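Local coordinates for protein geranyltranstransferase (Roseobacter denitrificans, PDB 4LLS) that probably catalyses the condensation of isopentenyl diphosphate with an allylic diphosphate, lengthening the isoprenoid chain to farnesyl or geranylgeranyl diphosphate, at residues I91-A96 and T137-L142; E53-A58 and V129-A134. All blocks are in the same frame, centred on the assembly; numbering follows the deposited sequence.

Contact 1: residues I91-A96 and T137-L142; sequences IEALHA and TLAFEL. With IPE (3-methylbut-3-enyl trihydrogen diphosphate), chain C.
Helices 91-96 and 137-142 run antiparallel, at 170°, and A93 and A139 face each other where their axes come within 7.8 Å. The CA atoms of A93 and A139 are 5.3 Å apart, a close spacing that suits methyl side chains. CB of A93 points at the partner helix and lies 4.1 Å from CB of A139, which also packs against L94. With its CG anti to the backbone N (chi1 -158°), L94 brings its CD2 branch to 3.9 Å from CB of A139. The same CD2 also approaches the F140 ring obliquely, 4.4 Å from CE1. No hydrogen bond crosses; the seam is wholly apolar and buried.

H95 leaves helix 91-96 on the side remote from A139, toward the substrate. Its NE2 donates to O3B of the isopentenyl diphosphate (2.8 Å, N-H...O 152°), the oxygen lying near the ring plane, while O1 meets the ring edge in plane at CE1. K63, R66 and R114 also bind this diphosphate, so cationic side chains surround it. Replacing H95 by alanine would probably deprive the terminal phosphate of this N-H and leave a gap beside the substrate.

Among its neighbours, this helix pair of the all-alpha prenyl synthase fold has F39 and V42 of helix 22-43 packed on A93, L138 and L142, and helices 152-166 and 190-215 on L94. Beyond F140 lies the dimer interface, where its ring stacks on F140 of the second subunit and E141 forms a salt bridge with R164 of that subunit.

Contact 2: residues E53-A58 and V129-A134; sequences EAMAHA and VLAGDA. With GST (geranyl S-thiolodiphosphate), chain I.
Next to A134, against which M55 packs, the carbonyl O of D133 is gripped twice by side chains: OG1 of T137, one turn on, and NE2 of Q136 of the second subunit both hydrogen-bond to it. OD2 of D133 is hydrogen-bonded to ND1 of H101 of the second subunit; its OD1 lies close to OD1 of that subunit's D133, a pairing of like charges that might raise the pKa of one carboxylate.

Helices 53-58 and 129-134 cross at -70°, their axes 9.0 Å apart, with A54, A131 and A134 giving small, smooth surfaces at the crossing. CB of A54 meets CB of A131 at 3.8 Å. The long, unbranched chain of M55 reaches alongside these alanines, its CG near A131. SD of M55 lies 3.7 Å from CB of A134, and a bend at chi3 (77°) turns CE back so that it too lies 3.7 Å from that methyl. L130 points elsewhere, its CD2 3.4 Å from C9 at the tail end of a geranyl thiolodiphosphate whose head is held by R113 and K252 of the second subunit. This chain thus helps to bound its neighbour's allylic pocket.

Around the crossing, V119 of the short helix 119-122 and W123 of the following loop pack on A54, L135 of helix 125-144 touches M55 and A58, V100 of helix 81-102 lies against A58, and A168 of the second subunit touches M55.

How the contacts relate
From the N terminus, 53-58 comes first, then 91-96, then 129-134 and 137-142, so the two contacts cross rather than nest. Contact 2 closes a loop of 70 residues that contains the first half of contact 1; the 40-residue loop closed by contact 1 contains the second half of contact 2. Helix 125-144 serves both, meeting helix 50-59 along its earlier part and helix 81-102 along its later part. Those two partners also touch directly, CB of A96 lying 3.5 Å from the carbonyl O of A58. The three helices are thereby joined at the dimer interface, with bound ligands of both active sites reached from this cluster.

Contact 1: residues I91-A96 and T137-L142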
loop_
_atom_site.group_PDB
_atom_site.type_symbol
_atom_site.label_atom_id
_atom_site.label_comp_id
_atom_site.label_asym_id
_atom_site.label_seq_id
_atom_site.Cartn_x
_atom_site.Cartn_y
_atom_site.Cartn_z
ATOM N N ILE A 91 5.563 -10.320 1.052
ATOM C CA ILE A 91 6.686 -9.521 0.546
ATOM C C ILE A 91 6.733 -9.580 -0.975
ATOM O O ILE A 91 7.121 -8.588 -1.615
ATOM C CB ILE A 91 8.013 -9.902 1.210
ATOM C CG1 ILE A 91 9.035 -8.809 0.936
ATOM C CG2 ILE A 91 8.517 -11.275 0.778
ATOM C CD1 ILE A 91 8.722 -7.447 1.535
ATOM N N GLU A 92 6.377 -10.721 -1.566
ATOM C CA GLU A 92 6.251 -10.789 -3.018
ATOM C C GLU A 92 5.165 -9.862 -3.607
ATOM O O GLU A 92 5.338 -9.275 -4.683
ATOM C CB GLU A 92 6.058 -12.207 -3.481
ATOM C CG GLU A 92 7.303 -13.028 -3.274
ATOM C CD GLU A 92 8.461 -12.704 -4.212
ATOM O OE1 GLU A 92 8.188 -12.365 -5.401
ATOM O OE2 GLU A 92 9.636 -12.857 -3.789
ATOM N N ALA A 93 4.073 -9.686 -2.870
ATOM C CA ALA A 93 3.039 -8.734 -3.277
ATOM C C ALA A 93 3.547 -7.301 -3.203
ATOM O O ALA A 93 3.331 -6.477 -4.101
ATOM C CB ALA A 93 1.811 -8.889 -2.412
ATOM N N LEU A 94 4.250 -6.970 -2.132
ATOM C CA LEU A 94 4.820 -5.628 -1.951
ATOM C C LEU A 94 5.830 -5.371 -3.079
ATOM O O LEU A 94 5.766 -4.326 -3.751
ATOM C CB LEU A 94 5.463 -5.516 -0.570
ATOM C CG LEU A 94 5.684 -4.126 0.069
ATOM C CD1 LEU A 94 6.532 -3.192 -0.795
ATOM C CD2 LEU A 94 4.365 -3.488 0.437
ATOM N N HIS A 95 6.779 -6.257 -3.255
ATOM C CA HIS A 95 7.747 -6.151 -4.330
ATOM C C HIS A 95 7.036 -5.966 -5.656
ATOM O O HIS A 95 7.432 -5.115 -6.484
ATOM C CB HIS A 95 8.603 -7.393 -4.260
ATOM C CG HIS A 95 9.535 -7.571 -5.401
ATOM N ND1 HIS A 95 10.567 -6.706 -5.667
ATOM C CD2 HIS A 95 9.683 -8.616 -6.245
ATOM C CE1 HIS A 95 11.270 -7.174 -6.691
ATOM N NE2 HIS A 95 10.763 -8.340 -7.045
ATOM N N ALA A 96 6.049 -6.799 -5.937
ATOM C CA ALA A 96 5.348 -6.708 -7.217
ATOM C C ALA A 96 4.741 -5.344 -7.396
ATOM O O ALA A 96 4.804 -4.780 -8.509
ATOM C CB ALA A 96 4.281 -7.758 -7.359
ATOM N N THR A 137 -1.855 -3.145 -0.695
ATOM C CA THR A 137 -2.843 -3.431 0.311
ATOM C C THR A 137 -2.853 -4.933 0.642
ATOM O O THR A 137 -2.914 -5.346 1.811
ATOM C CB THR A 137 -4.249 -3.006 -0.119
ATOM O OG1 THR A 137 -4.178 -1.727 -0.758
ATOM C CG2 THR A 137 -5.149 -2.968 1.087
ATOM N N LEU A 138 -2.712 -5.732 -0.408
ATOM C CA LEU A 138 -2.765 -7.179 -0.266
ATOM C C LEU A 138 -1.566 -7.650 0.602
ATOM O O LEU A 138 -1.690 -8.547 1.433
ATOM C CB LEU A 138 -2.714 -7.845 -1.634
ATOM C CG LEU A 138 -2.821 -9.362 -1.578
ATOM C CD1 LEU A 138 -4.220 -9.763 -1.101
ATOM C CD2 LEU A 138 -2.545 -9.954 -2.956
ATOM N N ALA A 139 -0.388 -7.030 0.462
ATOM C CA ALA A 139 0.750 -7.384 1.297
ATOM C C ALA A 139 0.395 -7.279 2.773
ATOM O O ALA A 139 0.726 -8.153 3.587
ATOM C CB ALA A 139 1.934 -6.484 0.962
ATOM N N PHE A 140 -0.254 -6.184 3.153
ATOM C CA PHE A 140 -0.644 -6.004 4.531
ATOM C C PHE A 140 -1.764 -6.941 4.979
ATOM O O PHE A 140 -1.730 -7.414 6.111
ATOM C CB PHE A 140 -0.993 -4.539 4.784
ATOM C CG PHE A 140 0.225 -3.651 4.804
ATOM C CD1 PHE A 140 0.545 -2.842 3.731
ATOM C CD2 PHE A 140 1.052 -3.631 5.903
ATOM C CE1 PHE A 140 1.706 -2.124 3.716
ATOM C CE2 PHE A 140 2.206 -2.907 5.890
ATOM C CZ PHE A 140 2.539 -2.152 4.800
ATOM N N GLU A 141 -2.676 -7.300 4.085
ATOM C CA GLU A 141 -3.687 -8.310 4.384
ATOM C C GLU A 141 -3.029 -9.641 4.675
ATOM O O GLU A 141 -3.361 -10.310 5.654
ATOM C CB GLU A 141 -4.675 -8.433 3.245
ATOM C CG GLU A 141 -5.735 -9.489 3.507
ATOM C CD GLU A 141 -6.891 -9.499 2.511
ATOM O OE1 GLU A 141 -6.888 -8.708 1.564
ATOM O OE2 GLU A 141 -7.787 -10.392 2.615
ATOM N N LEU A 142 -2.047 -10.005 3.860
ATOM C CA LEU A 142 -1.398 -11.313 3.986
ATOM C C LEU A 142 -0.597 -11.454 5.291
ATOM O O LEU A 142 -0.628 -12.505 5.931
ATOM C CB LEU A 142 -0.544 -11.583 2.756
ATOM C CG LEU A 142 -1.311 -11.762 1.455
ATOM C CD1 LEU A 142 -0.404 -11.766 0.266
ATOM C CD2 LEU A 142 -2.118 -13.048 1.536
HETATM C C1 IPE C . 14.024 -6.418 -9.667
HETATM O O1 IPE C . 14.075 -7.402 -8.615
HETATM C C2 IPE C . 13.916 -5.037 -9.032
HETATM C C3 IPE C . 15.100 -4.751 -8.143
HETATM C C4 IPE C . 14.950 -4.458 -6.852
HETATM C C5 IPE C . 16.466 -4.639 -8.745
HETATM P PA IPE C . 14.294 -8.939 -8.981
HETATM O O1A IPE C . 15.532 -9.090 -9.876
HETATM O O2A IPE C . 14.309 -9.666 -7.714
HETATM O O3A IPE C . 12.997 -9.335 -9.804
HETATM P PB IPE C . 12.032 -10.630 -9.945
HETATM O O1B IPE C . 11.474 -10.556 -11.357
HETATM O O2B IPE C . 12.872 -11.856 -9.726
HETATM O O3B IPE C . 11.029 -10.437 -8.832
#

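Contact 2: residues E53-A58 and V129-A134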
loop_
_atom_site.group_PDB
_atom_site.type_symbol
_atom_site.label_atom_id
_atom_site.label_comp_id
_atom_site.label_asym_id
_atom_site.label_seq_id
_atom_site.Cartn_x
_atom_site.Cartn_y
_atom_site.Cartn_z
ATOM N N GLU A 53 -7.070 -9.202 -12.717
ATOM C CA GLU A 53 -6.244 -9.899 -13.698
ATOM C C GLU A 53 -4.831 -9.295 -13.754
ATOM O O GLU A 53 -3.835 -10.014 -13.886
ATOM C CB GLU A 53 -6.920 -9.870 -15.068
ATOM C CG GLU A 53 -8.179 -10.715 -15.060
ATOM C CD GLU A 53 -8.915 -10.734 -16.388
ATOM O OE1 GLU A 53 -8.328 -10.348 -17.427
ATOM O OE2 GLU A 53 -10.098 -11.143 -16.382
ATOM N N ALA A 54 -4.757 -7.972 -13.673
ATOM C CA ALA A 54 -3.478 -7.250 -13.618
ATOM C C ALA A 54 -2.671 -7.546 -12.337
ATOM O O ALA A 54 -1.464 -7.711 -12.376
ATOM C CB ALA A 54 -3.701 -5.753 -13.763
ATOM N N MET A 55 -3.367 -7.687 -11.217
ATOM C CA MET A 55 -2.714 -8.114 -9.991
ATOM C C MET A 55 -2.073 -9.490 -10.175
ATOM O O MET A 55 -0.961 -9.726 -9.686
ATOM C CB MET A 55 -3.695 -8.168 -8.836
ATOM C CG MET A 55 -4.149 -6.799 -8.358
ATOM S SD MET A 55 -5.544 -6.828 -7.207
ATOM C CE MET A 55 -4.717 -7.337 -5.701
ATOM N N ALA A 56 -2.787 -10.423 -10.807
ATOM C CA ALA A 56 -2.283 -11.762 -11.015
ATOM C C ALA A 56 -1.109 -11.728 -11.999
ATOM O O ALA A 56 -0.090 -12.417 -11.810
ATOM C CB ALA A 56 -3.375 -12.646 -11.560
ATOM N N HIS A 57 -1.225 -10.905 -13.028
ATOM C CA HIS A 57 -0.155 -10.758 -14.016
ATOM C C HIS A 57 1.134 -10.317 -13.329
ATOM O O HIS A 57 2.227 -10.801 -13.613
ATOM C CB HIS A 57 -0.586 -9.744 -15.057
ATOM C CG HIS A 57 0.300 -9.671 -16.256
ATOM N ND1 HIS A 57 1.218 -8.671 -16.464
ATOM C CD2 HIS A 57 0.319 -10.438 -17.372
ATOM C CE1 HIS A 57 1.775 -8.824 -17.658
ATOM N NE2 HIS A 57 1.263 -9.903 -18.213
ATOM N N ALA A 58 1.009 -9.288 -12.505
ATOM C CA ALA A 58 2.146 -8.650 -11.870
ATOM C C ALA A 58 2.836 -9.496 -10.816
ATOM O O ALA A 58 4.027 -9.246 -10.484
ATOM C CB ALA A 58 1.696 -7.335 -11.227
ATOM N N VAL A 129 -1.714 1.739 -12.081
ATOM C CA VAL A 129 -1.710 2.457 -10.814
ATOM C C VAL A 129 -2.549 1.703 -9.786
ATOM O O VAL A 129 -2.074 1.442 -8.649
ATOM C CB VAL A 129 -2.226 3.890 -10.972
ATOM C CG1 VAL A 129 -2.452 4.529 -9.592
ATOM C CG2 VAL A 129 -1.270 4.734 -11.824
ATOM N N LEU A 130 -3.740 1.277 -10.166
ATOM C CA LEU A 130 -4.657 0.680 -9.203
ATOM C C LEU A 130 -4.228 -0.717 -8.828
ATOM O O LEU A 130 -4.366 -1.121 -7.663
ATOM C CB LEU A 130 -6.125 0.705 -9.706
ATOM C CG LEU A 130 -6.747 2.110 -9.826
ATOM C CD1 LEU A 130 -8.105 1.939 -10.489
ATOM C CD2 LEU A 130 -6.896 2.789 -8.487
ATOM N N ALA A 131 -3.704 -1.490 -9.785
ATOM C CA ALA A 131 -3.244 -2.824 -9.458
ATOM C C ALA A 131 -2.066 -2.727 -8.490
ATOM O O ALA A 131 -2.010 -3.535 -7.555
ATOM C CB ALA A 131 -2.818 -3.589 -10.722
ATOM N N GLY A 132 -1.119 -1.809 -8.693
ATOM C CA GLY A 132 -0.038 -1.631 -7.751
ATOM C C GLY A 132 -0.574 -1.223 -6.385
ATOM O O GLY A 132 -0.142 -1.753 -5.375
ATOM N N ASP A 133 -1.577 -0.340 -6.342
ATOM C CA ASP A 133 -2.157 0.140 -5.099
ATOM C C ASP A 133 -2.731 -1.073 -4.334
ATOM O O ASP A 133 -2.484 -1.236 -3.122
ATOM C CB ASP A 133 -3.241 1.183 -5.374
ATOM C CG ASP A 133 -2.699 2.530 -5.731
ATOM O OD1 ASP A 133 -1.499 2.770 -5.523
ATOM O OD2 ASP A 133 -3.519 3.358 -6.209
ATOM N N ALA A 134 -3.507 -1.932 -5.029
ATOM C CA ALA A 134 -4.189 -3.041 -4.398
ATOM C C ALA A 134 -3.196 -4.103 -3.961
ATOM O O ALA A 134 -3.494 -4.874 -3.048
ATOM C CB ALA A 134 -5.265 -3.652 -5.297
HETATM P PA GST I . -14.590 13.414 -5.644
HETATM O O1A GST I . -15.937 13.806 -6.264
HETATM O O2A GST I . -13.418 13.443 -6.620
HETATM O O3A GST I . -14.287 14.035 -4.312
HETATM O O1B GST I . -14.750 11.900 -5.308
HETATM P PB GST I . -15.441 10.944 -6.347
HETATM O O2B GST I . -14.770 10.999 -7.654
HETATM O O3B GST I . -17.038 11.220 -6.427
HETATM S S1 GST I . -15.090 9.224 -5.428
HETATM C C1 GST I . -13.385 9.572 -5.127
HETATM C C2 GST I . -12.614 8.284 -5.139
HETATM C C3 GST I . -12.315 7.649 -4.003
HETATM C C10 GST I . -12.765 8.192 -2.680
HETATM C C4 GST I . -11.620 6.326 -4.064
HETATM C C5 GST I . -10.516 6.359 -5.125
HETATM C C6 GST I . -9.890 4.999 -5.097
HETATM C C7 GST I . -8.648 4.714 -5.490
HETATM C C9 GST I . -8.256 3.274 -5.361
HETATM C C8 GST I . -7.650 5.720 -5.974
#